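Local structure of phiAB6 tailspike (5JS4) at residues A[227-232]-A[237-242]; A[247-252]-A[267-272]; A[475-480]-A[495-500]; A[503-508]-A[515-520]. The protein forms a trimeric, beta-helical phage tailspike that fragments the exopolysaccharide of Acinetobacter baumannii, probably as the virus attaches to its host. All blocks are in the same frame, centred on the assembly; numbering follows the deposited sequence.

Contact 1 of 4, residues A[227-232]-A[237-242]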
loop_
_atom_site.group_PDB
_atom_site.type_symbol
_atom_site.label_atom_id
_atom_site.label_comp_id
_atom_site.label_asym_id
_atom_site.label_seq_id
_atom_site.Cartn_x
_atom_site.Cartn_y
_atom_site.Cartn_z
ATOM N N ILE A 227 35.068 -31.695 32.766
ATOM C CA ILE A 227 33.898 -32.525 32.477
ATOM C C ILE A 227 33.726 -32.554 30.966
ATOM O O ILE A 227 33.840 -31.518 30.315
ATOM C CB ILE A 227 32.627 -31.936 33.130
ATOM C CG1 ILE A 227 32.777 -31.853 34.657
ATOM C CG2 ILE A 227 31.390 -32.738 32.741
ATOM C CD1 ILE A 227 32.787 -33.185 35.378
ATOM N N PHE A 228 33.442 -33.732 30.413
ATOM C CA PHE A 228 33.414 -33.915 28.962
ATOM C C PHE A 228 32.091 -34.481 28.467
ATOM O O PHE A 228 31.490 -35.332 29.120
ATOM C CB PHE A 228 34.552 -34.847 28.537
ATOM C CG PHE A 228 35.912 -34.215 28.619
ATOM C CD1 PHE A 228 36.589 -34.144 29.830
ATOM C CD2 PHE A 228 36.515 -33.687 27.485
ATOM C CE1 PHE A 228 37.844 -33.557 29.908
ATOM C CE2 PHE A 228 37.769 -33.102 27.555
ATOM C CZ PHE A 228 38.434 -33.036 28.769
ATOM N N ASP A 229 31.641 -33.995 27.313
ATOM C CA ASP A 229 30.535 -34.612 26.593
ATOM C C ASP A 229 31.145 -35.514 25.523
ATOM O O ASP A 229 31.660 -35.030 24.514
ATOM C CB ASP A 229 29.609 -33.547 25.987
ATOM C CG ASP A 229 28.288 -34.127 25.506
ATOM O OD1 ASP A 229 28.297 -35.269 25.000
ATOM O OD2 ASP A 229 27.240 -33.449 25.637
ATOM N N GLU A 230 31.091 -36.825 25.762
ATOM C CA GLU A 230 31.739 -37.812 24.888
ATOM C C GLU A 230 31.151 -37.843 23.481
ATOM O O GLU A 230 31.806 -38.293 22.541
ATOM C CB GLU A 230 31.646 -39.216 25.492
ATOM C CG GLU A 230 32.416 -39.400 26.790
ATOM C CD GLU A 230 32.548 -40.862 27.182
ATOM O OE1 GLU A 230 32.167 -41.211 28.318
ATOM O OE2 GLU A 230 33.025 -41.667 26.351
ATOM N N THR A 231 29.913 -37.379 23.341
ATOM C CA THR A 231 29.278 -37.279 22.033
ATOM C C THR A 231 30.073 -36.364 21.090
ATOM O O THR A 231 30.125 -36.609 19.884
ATOM C CB THR A 231 27.825 -36.786 22.175
ATOM O OG1 THR A 231 27.086 -37.725 22.966
ATOM C CG2 THR A 231 27.155 -36.646 20.825
ATOM N N TYR A 232 30.700 -35.330 21.650
ATOM C CA TYR A 232 31.471 -34.350 20.876
ATOM C C TYR A 232 32.970 -34.355 21.178
ATOM O O TYR A 232 33.746 -33.729 20.456
ATOM C CB TYR A 232 30.924 -32.950 21.155
ATOM C CG TYR A 232 29.442 -32.831 20.913
ATOM C CD1 TYR A 232 28.940 -32.718 19.622
ATOM C CD2 TYR A 232 28.537 -32.848 21.974
ATOM C CE1 TYR A 232 27.582 -32.621 19.390
ATOM C CE2 TYR A 232 27.174 -32.750 21.752
ATOM C CZ TYR A 232 26.703 -32.637 20.458
ATOM O OH TYR A 232 25.352 -32.542 20.219
ATOM N N SER A 237 32.752 -26.815 29.441
ATOM C CA SER A 237 33.136 -25.405 29.349
ATOM C C SER A 237 32.847 -24.832 27.959
ATOM O O SER A 237 32.311 -23.733 27.837
ATOM C CB SER A 237 34.619 -25.222 29.688
ATOM O OG SER A 237 34.964 -23.849 29.698
ATOM N N VAL A 238 33.199 -25.584 26.918
ATOM C CA VAL A 238 32.950 -25.157 25.538
ATOM C C VAL A 238 31.450 -25.088 25.251
ATOM O O VAL A 238 30.964 -24.116 24.668
ATOM C CB VAL A 238 33.644 -26.087 24.518
ATOM C CG1 VAL A 238 33.234 -25.741 23.090
ATOM C CG2 VAL A 238 35.155 -25.987 24.660
ATOM N N ILE A 239 30.716 -26.115 25.669
ATOM C CA ILE A 239 29.269 -26.150 25.466
ATOM C C ILE A 239 28.590 -24.964 26.164
ATOM O O ILE A 239 27.619 -24.409 25.644
ATOM C CB ILE A 239 28.674 -27.502 25.920
ATOM C CG1 ILE A 239 29.147 -28.612 24.972
ATOM C CG2 ILE A 239 27.151 -27.455 25.953
ATOM C CD1 ILE A 239 28.810 -30.017 25.423
ATOM N N ASN A 240 29.123 -24.557 27.314
ATOM C CA ASN A 240 28.603 -23.396 28.045
ATOM C C ASN A 240 28.859 -22.053 27.347
ATOM O O ASN A 240 28.424 -21.008 27.829
ATOM C CB ASN A 240 29.182 -23.352 29.465
ATOM C CG ASN A 240 28.616 -24.433 30.370
ATOM O OD1 ASN A 240 27.663 -25.135 30.019
ATOM N ND2 ASN A 240 29.203 -24.567 31.553
ATOM N N GLY A 241 29.578 -22.079 26.227
ATOM C CA GLY A 241 29.729 -20.902 25.378
ATOM C C GLY A 241 28.649 -20.770 24.315
ATOM O O GLY A 241 28.641 -19.797 23.566
ATOM N N ASN A 242 27.733 -21.737 24.238
ATOM C CA ASN A 242 26.662 -21.695 23.235
ATOM C C ASN A 242 25.655 -20.578 23.487
ATOM O O ASN A 242 25.237 -19.896 22.554
ATOM C CB ASN A 242 25.913 -23.034 23.162
ATOM C CG ASN A 242 26.712 -24.146 22.494
ATOM O OD1 ASN A 242 26.347 -25.320 22.607
ATOM N ND2 ASN A 242 27.773 -23.800 21.778
#

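Contact 2 of 4, residues A[247-252]-A[267-272]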
loop_
_atom_site.group_PDB
_atom_site.type_symbol
_atom_site.label_atom_id
_atom_site.label_comp_id
_atom_site.label_asym_id
_atom_site.label_seq_id
_atom_site.Cartn_x
_atom_site.Cartn_y
_atom_site.Cartn_z
ATOM N N ASP A 247 22.071 -14.420 33.771
ATOM C CA ASP A 247 22.164 -15.422 34.842
ATOM C C ASP A 247 23.605 -15.878 35.077
ATOM O O ASP A 247 23.976 -16.197 36.207
ATOM C CB ASP A 247 21.284 -16.639 34.544
ATOM C CG ASP A 247 19.805 -16.303 34.494
ATOM O OD1 ASP A 247 19.440 -15.119 34.664
ATOM O OD2 ASP A 247 19.003 -17.235 34.283
ATOM N N ASN A 248 24.414 -15.890 34.017
ATOM C CA ASN A 248 25.831 -16.252 34.131
ATOM C C ASN A 248 26.591 -15.295 35.039
ATOM O O ASN A 248 27.612 -15.665 35.606
ATOM C CB ASN A 248 26.536 -16.265 32.768
ATOM C CG ASN A 248 26.225 -17.500 31.951
ATOM O OD1 ASN A 248 27.070 -18.377 31.772
ATOM N ND2 ASN A 248 25.028 -17.560 31.422
ATOM N N PHE A 249 26.087 -14.069 35.159
ATOM C CA PHE A 249 26.744 -13.014 35.921
ATOM C C PHE A 249 26.036 -12.712 37.240
ATOM O O PHE A 249 26.253 -11.661 37.846
ATOM C CB PHE A 249 26.867 -11.773 35.037
ATOM C CG PHE A 249 27.727 -12.004 33.836
ATOM C CD1 PHE A 249 27.191 -12.531 32.669
ATOM C CD2 PHE A 249 29.090 -11.759 33.894
ATOM C CE1 PHE A 249 27.994 -12.777 31.570
ATOM C CE2 PHE A 249 29.900 -12.004 32.801
ATOM C CZ PHE A 249 29.351 -12.512 31.636
ATOM N N GLY A 250 25.203 -13.649 37.686
ATOM C CA GLY A 250 24.602 -13.586 39.013
ATOM C C GLY A 250 23.233 -12.939 39.105
ATOM O O GLY A 250 22.758 -12.667 40.209
ATOM N N ALA A 251 22.585 -12.694 37.967
ATOM C CA ALA A 251 21.225 -12.160 37.969
ATOM C C ALA A 251 20.276 -13.196 38.565
ATOM O O ALA A 251 20.359 -14.375 38.236
ATOM C CB ALA A 251 20.787 -11.795 36.559
ATOM N N LYS A 252 19.385 -12.752 39.446
ATOM C CA LYS A 252 18.453 -13.653 40.124
ATOM C C LYS A 252 17.093 -13.754 39.432
ATOM O O LYS A 252 16.467 -14.812 39.460
ATOM C CB LYS A 252 18.264 -13.214 41.578
ATOM C CG LYS A 252 19.563 -13.054 42.360
ATOM C CD LYS A 252 20.371 -14.342 42.405
ATOM C CE LYS A 252 21.605 -14.188 43.279
ATOM N NZ LYS A 252 22.412 -15.437 43.320
ATOM N N CYS A 267 27.509 -6.858 30.187
ATOM C CA CYS A 267 27.868 -5.920 29.122
ATOM C C CYS A 267 29.351 -5.551 29.129
ATOM O O CYS A 267 29.896 -5.169 28.094
ATOM C CB CYS A 267 27.007 -4.661 29.209
ATOM S SG CYS A 267 25.249 -4.988 28.951
ATOM N N ASP A 268 29.995 -5.665 30.291
ATOM C CA ASP A 268 31.426 -5.382 30.426
ATOM C C ASP A 268 32.305 -6.604 30.142
ATOM O O ASP A 268 33.523 -6.474 30.012
ATOM C CB ASP A 268 31.732 -4.870 31.838
ATOM C CG ASP A 268 31.082 -3.530 32.138
ATOM O OD1 ASP A 268 30.537 -2.883 31.218
ATOM O OD2 ASP A 268 31.124 -3.121 33.314
ATOM N N SER A 269 31.690 -7.782 30.042
ATOM C CA SER A 269 32.429 -9.037 29.896
ATOM C C SER A 269 33.029 -9.222 28.508
ATOM O O SER A 269 32.419 -8.858 27.506
ATOM C CB SER A 269 31.513 -10.229 30.199
ATOM O OG SER A 269 32.163 -11.455 29.907
ATOM N N ALA A 270 34.213 -9.829 28.470
ATOM C CA ALA A 270 34.879 -10.206 27.221
ATOM C C ALA A 270 34.250 -11.427 26.549
ATOM O O ALA A 270 34.582 -11.745 25.409
ATOM C CB ALA A 270 36.346 -10.491 27.495
ATOM N N LEU A 271 33.362 -12.115 27.259
ATOM C CA LEU A 271 32.839 -13.402 26.805
ATOM C C LEU A 271 31.514 -13.294 26.058
ATOM O O LEU A 271 31.115 -14.236 25.376
ATOM C CB LEU A 271 32.649 -14.330 28.003
ATOM C CG LEU A 271 33.895 -14.552 28.865
ATOM C CD1 LEU A 271 33.502 -15.034 30.250
ATOM C CD2 LEU A 271 34.849 -15.524 28.191
ATOM N N THR A 272 30.831 -12.160 26.193
ATOM C CA THR A 272 29.473 -12.016 25.669
ATOM C C THR A 272 29.444 -11.457 24.243
ATOM O O THR A 272 30.347 -10.727 23.824
ATOM C CB THR A 272 28.624 -11.134 26.599
ATOM O OG1 THR A 272 29.320 -9.910 26.858
ATOM C CG2 THR A 272 28.364 -11.847 27.923
#

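Contact 3 of 4, residues A[475-480]-A[495-500]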
loop_
_atom_site.group_PDB
_atom_site.type_symbol
_atom_site.label_atom_id
_atom_site.label_comp_id
_atom_site.label_asym_id
_atom_site.label_seq_id
_atom_site.Cartn_x
_atom_site.Cartn_y
_atom_site.Cartn_z
ATOM N N LYS A 475 -8.242 15.168 19.259
ATOM C CA LYS A 475 -6.851 15.127 18.796
ATOM C C LYS A 475 -6.777 14.602 17.366
ATOM O O LYS A 475 -7.492 13.667 17.011
ATOM C CB LYS A 475 -5.996 14.220 19.694
ATOM C CG LYS A 475 -5.699 14.754 21.092
ATOM C CD LYS A 475 -4.897 16.051 21.096
ATOM C CE LYS A 475 -3.512 15.893 20.487
ATOM N NZ LYS A 475 -2.714 17.149 20.576
ATOM N N ASP A 476 -5.910 15.202 16.553
ATOM C CA ASP A 476 -5.613 14.673 15.221
ATOM C C ASP A 476 -4.739 13.430 15.356
ATOM O O ASP A 476 -3.843 13.389 16.197
ATOM C CB ASP A 476 -4.877 15.705 14.360
ATOM C CG ASP A 476 -5.789 16.797 13.823
ATOM O OD1 ASP A 476 -6.945 16.502 13.454
ATOM O OD2 ASP A 476 -5.331 17.954 13.744
ATOM N N TRP A 477 -4.986 12.423 14.520
ATOM C CA TRP A 477 -4.165 11.209 14.533
ATOM C C TRP A 477 -2.722 11.520 14.114
ATOM O O TRP A 477 -1.778 10.884 14.588
ATOM C CB TRP A 477 -4.780 10.128 13.631
ATOM C CG TRP A 477 -4.667 10.414 12.168
ATOM C CD1 TRP A 477 -5.533 11.136 11.403
ATOM C CD2 TRP A 477 -3.617 9.989 11.295
ATOM N NE1 TRP A 477 -5.086 11.192 10.107
ATOM C CE2 TRP A 477 -3.911 10.496 10.013
ATOM C CE3 TRP A 477 -2.451 9.236 11.474
ATOM C CZ2 TRP A 477 -3.086 10.266 8.911
ATOM C CZ3 TRP A 477 -1.633 9.008 10.377
ATOM C CH2 TRP A 477 -1.955 9.525 9.114
ATOM N N LEU A 478 -2.577 12.494 13.218
ATOM C CA LEU A 478 -1.284 12.996 12.770
ATOM C C LEU A 478 -1.280 14.505 12.960
ATOM O O LEU A 478 -2.155 15.208 12.445
ATOM C CB LEU A 478 -1.041 12.644 11.300
ATOM C CG LEU A 478 0.258 13.151 10.660
ATOM C CD1 LEU A 478 1.482 12.506 11.292
ATOM C CD2 LEU A 478 0.242 12.896 9.161
ATOM N N GLU A 479 -0.280 14.980 13.694
ATOM C CA GLU A 479 -0.170 16.366 14.115
ATOM C C GLU A 479 1.170 16.902 13.614
ATOM O O GLU A 479 2.220 16.526 14.125
ATOM C CB GLU A 479 -0.252 16.389 15.643
ATOM C CG GLU A 479 -0.101 17.733 16.327
ATOM C CD GLU A 479 -0.259 17.624 17.841
ATOM O OE1 GLU A 479 -0.019 18.628 18.534
ATOM O OE2 GLU A 479 -0.618 16.534 18.348
ATOM N N VAL A 480 1.131 17.752 12.590
ATOM C CA VAL A 480 2.345 18.340 12.021
ATOM C C VAL A 480 2.318 19.838 12.309
ATOM O O VAL A 480 1.404 20.538 11.879
ATOM C CB VAL A 480 2.452 18.080 10.504
ATOM C CG1 VAL A 480 3.806 18.543 9.973
ATOM C CG2 VAL A 480 2.244 16.599 10.200
ATOM N N VAL A 495 -8.150 5.319 7.749
ATOM C CA VAL A 495 -7.918 5.756 9.122
ATOM C C VAL A 495 -9.259 5.750 9.855
ATOM O O VAL A 495 -10.123 6.595 9.604
ATOM C CB VAL A 495 -7.271 7.157 9.183
ATOM C CG1 VAL A 495 -7.101 7.619 10.624
ATOM C CG2 VAL A 495 -5.926 7.151 8.474
ATOM N N LYS A 496 -9.430 4.776 10.745
ATOM C CA LYS A 496 -10.634 4.667 11.565
ATOM C C LYS A 496 -10.552 5.682 12.702
ATOM O O LYS A 496 -9.559 5.719 13.432
ATOM C CB LYS A 496 -10.769 3.249 12.125
ATOM C CG LYS A 496 -12.030 2.987 12.936
ATOM C CD LYS A 496 -13.260 2.858 12.057
ATOM C CE LYS A 496 -14.483 2.454 12.865
ATOM N NZ LYS A 496 -15.671 2.259 11.992
ATOM N N LEU A 497 -11.598 6.496 12.842
ATOM C CA LEU A 497 -11.654 7.545 13.860
ATOM C C LEU A 497 -12.867 7.330 14.761
ATOM O O LEU A 497 -14.009 7.370 14.293
ATOM C CB LEU A 497 -11.747 8.919 13.199
ATOM C CG LEU A 497 -10.626 9.287 12.221
ATOM C CD1 LEU A 497 -11.018 10.500 11.390
ATOM C CD2 LEU A 497 -9.312 9.534 12.945
ATOM N N LEU A 498 -12.610 7.101 16.047
ATOM C CA LEU A 498 -13.667 6.889 17.038
ATOM C C LEU A 498 -13.351 7.610 18.347
ATOM O O LEU A 498 -12.204 7.651 18.781
ATOM C CB LEU A 498 -13.836 5.395 17.322
ATOM C CG LEU A 498 -14.357 4.512 16.189
ATOM C CD1 LEU A 498 -14.161 3.040 16.529
ATOM C CD2 LEU A 498 -15.820 4.807 15.895
ATOM N N GLY A 499 -14.377 8.175 18.974
ATOM C CA GLY A 499 -14.255 8.711 20.327
ATOM C C GLY A 499 -13.442 9.983 20.495
ATOM O O GLY A 499 -12.918 10.237 21.579
ATOM N N GLY A 500 -13.336 10.786 19.439
ATOM C CA GLY A 500 -12.703 12.101 19.539
ATOM C C GLY A 500 -11.548 12.342 18.592
ATOM O O GLY A 500 -11.132 13.482 18.402
#

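Contact 4 of 4, residues A[503-508]-A[515-520]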
loop_
_atom_site.group_PDB
_atom_site.type_symbol
_atom_site.label_atom_id
_atom_site.label_comp_id
_atom_site.label_asym_id
_atom_site.label_seq_id
_atom_site.Cartn_x
_atom_site.Cartn_y
_atom_site.Cartn_z
ATOM N N SER A 503 -8.959 14.050 11.814
ATOM C CA SER A 503 -7.970 13.898 10.754
ATOM C C SER A 503 -7.918 15.132 9.873
ATOM O O SER A 503 -8.950 15.726 9.566
ATOM C CB SER A 503 -8.300 12.684 9.889
ATOM O OG SER A 503 -7.408 12.600 8.791
ATOM N N LYS A 504 -6.711 15.499 9.456
ATOM C CA LYS A 504 -6.516 16.546 8.461
ATOM C C LYS A 504 -6.087 15.953 7.113
ATOM O O LYS A 504 -5.588 16.672 6.253
ATOM C CB LYS A 504 -5.484 17.562 8.962
ATOM C CG LYS A 504 -6.021 18.482 10.049
ATOM C CD LYS A 504 -4.965 19.464 10.528
ATOM C CE LYS A 504 -5.582 20.620 11.300
ATOM N NZ LYS A 504 -6.370 20.174 12.483
ATOM N N THR A 505 -6.312 14.652 6.927
ATOM C CA THR A 505 -5.842 13.940 5.729
ATOM C C THR A 505 -6.933 13.214 4.925
ATOM O O THR A 505 -6.618 12.555 3.930
ATOM C CB THR A 505 -4.758 12.905 6.102
ATOM O OG1 THR A 505 -5.327 11.891 6.940
ATOM C CG2 THR A 505 -3.603 13.573 6.825
ATOM N N SER A 506 -8.195 13.330 5.333
ATOM C CA SER A 506 -9.287 12.639 4.639
ATOM C C SER A 506 -9.421 13.127 3.201
ATOM O O SER A 506 -9.269 14.323 2.938
ATOM C CB SER A 506 -10.625 12.861 5.344
ATOM O OG SER A 506 -11.679 12.243 4.626
ATOM N N PRO A 507 -9.728 12.208 2.267
ATOM C CA PRO A 507 -9.949 12.646 0.885
ATOM C C PRO A 507 -11.080 13.670 0.746
ATOM O O PRO A 507 -11.032 14.521 -0.137
ATOM C CB PRO A 507 -10.304 11.351 0.139
ATOM C CG PRO A 507 -9.897 10.233 1.026
ATOM C CD PRO A 507 -9.869 10.749 2.430
ATOM N N THR A 508 -12.083 13.591 1.620
ATOM C CA THR A 508 -13.254 14.456 1.522
ATOM C C THR A 508 -13.092 15.794 2.250
ATOM O O THR A 508 -13.975 16.643 2.184
ATOM C CB THR A 508 -14.505 13.735 2.056
ATOM O OG1 THR A 508 -14.287 13.342 3.415
ATOM C CG2 THR A 508 -14.800 12.500 1.214
ATOM N N ASN A 515 -1.254 25.560 4.201
ATOM C CA ASN A 515 -1.175 24.653 5.353
ATOM C C ASN A 515 -2.069 23.415 5.254
ATOM O O ASN A 515 -2.515 22.886 6.270
ATOM C CB ASN A 515 -1.458 25.396 6.675
ATOM C CG ASN A 515 -0.311 26.285 7.108
ATOM O OD1 ASN A 515 0.854 25.978 6.859
ATOM N ND2 ASN A 515 -0.633 27.389 7.780
ATOM N N ASN A 516 -2.328 22.940 4.039
ATOM C CA ASN A 516 -2.928 21.617 3.885
ATOM C C ASN A 516 -1.912 20.565 4.285
ATOM O O ASN A 516 -0.704 20.785 4.176
ATOM C CB ASN A 516 -3.346 21.353 2.443
ATOM C CG ASN A 516 -4.406 22.314 1.957
ATOM O OD1 ASN A 516 -5.508 22.369 2.505
ATOM N ND2 ASN A 516 -4.084 23.071 0.918
ATOM N N TYR A 517 -2.402 19.427 4.756
ATOM C CA TYR A 517 -1.552 18.254 4.912
ATOM C C TYR A 517 -1.394 17.667 3.514
ATOM O O TYR A 517 -2.270 16.958 3.015
ATOM C CB TYR A 517 -2.161 17.248 5.889
ATOM C CG TYR A 517 -1.945 17.581 7.357
ATOM C CD1 TYR A 517 -1.953 18.900 7.813
ATOM C CD2 TYR A 517 -1.760 16.569 8.294
ATOM C CE1 TYR A 517 -1.765 19.196 9.153
ATOM C CE2 TYR A 517 -1.575 16.859 9.634
ATOM C CZ TYR A 517 -1.578 18.172 10.057
ATOM O OH TYR A 517 -1.400 18.469 11.388
ATOM N N GLY A 518 -0.283 18.008 2.876
ATOM C CA GLY A 518 -0.068 17.704 1.472
ATOM C C GLY A 518 0.187 16.238 1.201
ATOM O O GLY A 518 0.980 15.589 1.893
ATOM N N GLY A 519 -0.485 15.721 0.181
ATOM C CA GLY A 519 -0.271 14.361 -0.266
ATOM C C GLY A 519 -1.436 13.794 -1.044
ATOM O O GLY A 519 -2.434 14.473 -1.305
ATOM N N VAL A 520 -1.278 12.536 -1.427
ATOM C CA VAL A 520 -2.347 11.766 -2.034
ATOM C C VAL A 520 -3.041 11.005 -0.911
ATOM O O VAL A 520 -2.384 10.518 0.009
ATOM C CB VAL A 520 -1.808 10.811 -3.131
ATOM C CG1 VAL A 520 -0.861 9.757 -2.564
ATOM C CG2 VAL A 520 -2.951 10.149 -3.884
HETATM O O HOH W 1 -4.932 16.596 3.488
HETATM O O HOH W 2 -5.287 19.430 5.586
#

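Contact 1 of 4, residues A[227-232]-A[237-242]
Ile-239 pushes its terminal methyl, CD1, against the side chain of Asp-229. The motif is a small beta hairpin, strand 228-229 paired antiparallel with strand 234-235, followed at once by the short helix 236-239, whose Ile-239 reaches back to the first strand. CD1 lies 3.7 Å from Asp-229 CB and 3.8 Å from Asp-229 OD2, and the two side chains cross at about a right angle. With CG1 and CD1 extended (chi2 171°), the isoleucine reaches across a gap that the backbones leave wide: the closest CA atoms, of Asp-229 and Ile-239, are 8.6 Å apart. Tyr-232 adds a looser touch, its CD2 4.5 Å from Ile-239 CD1. Ile-239 also touches Ile-234 of the hairpin's second strand.

Asp-229 does two jobs at once. Its CB takes the apolar methyl, while its carboxylate is held by polar partners: OD2 accepts from Asn-240 ND2 of the second subunit, so the buried charge is satisfied across the trimer interface, and Ile-239 packs on that same Asn-240. Asn-240 of this chain makes the matching bond to Asp-229 of the third subunit, consistent with a threefold ring of such links. Next to the strand, the chain turns sharply, with Tyr-232 N bonded to Asp-229 O at 3.0 Å, and Thr-231 CG2 sits over the centre of the Tyr-232 ring. An Asx turn fixes the carboxylate as well: Thr-231 N meets Asp-229 OD1 on its anti side at 3.1 Å.

Contact 2 of 4, residues A[247-252]-A[267-272]
Phe-249 points its ring at Ser-269 and Thr-272, and the apolar contacts all belong to the far end of that ring. Ser-269 CB lies 3.5 Å from Phe-249 CZ and equally close to CE2, so the serine methylene straddles one ring bond. The Thr-272 side chain comes to meet the phenylalanine from the opposite direction, its CG2 3.8 Å from Phe-249 CE1. Both carbons approach the ring obliquely. The threonine methyl reaches it because CG2 stands anti to the carbonyl carbon, which leaves OG1 to turn back and bond the carbonyl of Tyr-266.

One hydrogen bond inside each segment helps set its shape. Ser-269 OG, with chi1 at 173°, is turned to accept from Leu-271 N at 3.0 Å and a nearly straight 165°; this is an ST turn, which curls the chain at 269-271. On the other side, Gly-250 N bonds Asp-247 O at 3.2 Å, closing the turn from which Phe-249 projects.

Aromatic neighbours complete the ring's surroundings. Tyr-266 meets Phe-249 with the planes at about 70°, and Tyr-232 of the third subunit stacks on it edge-to-face (T-shaped), so the phenylalanine belongs to the subunit interface as well as to its own chain.

The whole contact lies at the N-terminal end of the beta-helix. The loop 247-252 follows helix 236-239, Ala-265 of helix 260-268 also covers Phe-249, and the turn 269-272 leads on to strand 275-277, which pairs parallel with strand 296-298.

Contact 3 of 4, residues A[475-480]-A[495-500]
Trp-477 turns its indole toward Val-495 and Leu-497 between successive coils of the parallel beta-helix: it just precedes 478-480, the outermost strand, within this chain, of one parallel sheet, and 495-498 runs beside strand 460-469. From CB the ring swings out at chi1 72°, with CG between the backbone N and the carbonyl carbon. CG is then 4.0 Å from Val-495 CG1, and CD1 is 3.9 Å from the same methyl. This is a CH-pi contact over the face of the five-membered ring, CG1 standing 11° off its normal. CD1 also meets Leu-497 CD2, obliquely, at 4.4 Å. Farther along, CE2 lies 4.2 Å from Val-495 CG2, while Leu-478 CB covers the opposite face. At the indole N-H, NE1 donates to Ser-503 OG and is also bonded to Thr-505 OG1. Phe-461 meets the indole edge-to-face.

The backbones add one weak bond, Lys-475 N to Gly-500 O at 3.5 Å. Within 475-480, Lys-475 NZ forms a salt bridge with Glu-479 OE2 at 3.1 Å. The chemistry is thus divided: the valine methyls pack over one face of the indole, and its one polar atom is satisfied by hydroxyls farther along the chain, fixing the ring's rotation.

Contact 4 of 4, residues A[503-508]-A[515-520]
Lys-504 lies across the ring of Tyr-517. Its CB stands over the ring centre in a CH-pi contact, 3.7 Å from the centroid and 5° off the normal. Farther out, CD comes to 3.5 Å from Tyr-517 CE1, so the aliphatic chain runs from the middle of the ring toward its hydroxyl end. Thr-505 adds CG2, 3.8 Å from Tyr-517 CD2 and oblique to the ring.

Water joins the backbones. One molecule sits 2.8 Å from Lys-504 O and 2.7 Å from Tyr-517 O; a second donates to Lys-504 O and accepts from Tyr-517 N at 3.0 Å. Within the loop, Thr-505 N bonds Ser-503 OG at 3.0 Å, an ST turn that curls the loop around Lys-504.

Charged and polar ends are held elsewhere: Lys-504 NZ, bent away at chi4 58°, forms a salt bridge with Asp-476, and Tyr-517 OH probably accepts from Val-480 N. The loop before strand 519-523 is thereby clasped to the preceding turn of the beta-helix. Lysine thus serves twice, its methylenes packing on the aromatic face and its ammonium pairing with a carboxylate, while the backbones of Lys-504 and Tyr-517 are bridged by two waters.

From the N terminus the chain first closes contact 1, five residues on, where helix 236-239 follows its hairpin, then contact 2, a longer loop containing most of helix 260-268 at the start of the beta-helix. The two lie about 19 Å apart, centre to centre, and both face other subunits. The chain then climbs the parallel coils before contact 3 closes a 15-residue span and contact 4 a shorter one. The four follow in series, none nesting or crossing. Contacts 3 and 4, about 12 Å apart between centres, touch through polar bonds between successive coils. They lie far along the shaft: the centres of contacts 2 and 3 are about 45 Å apart.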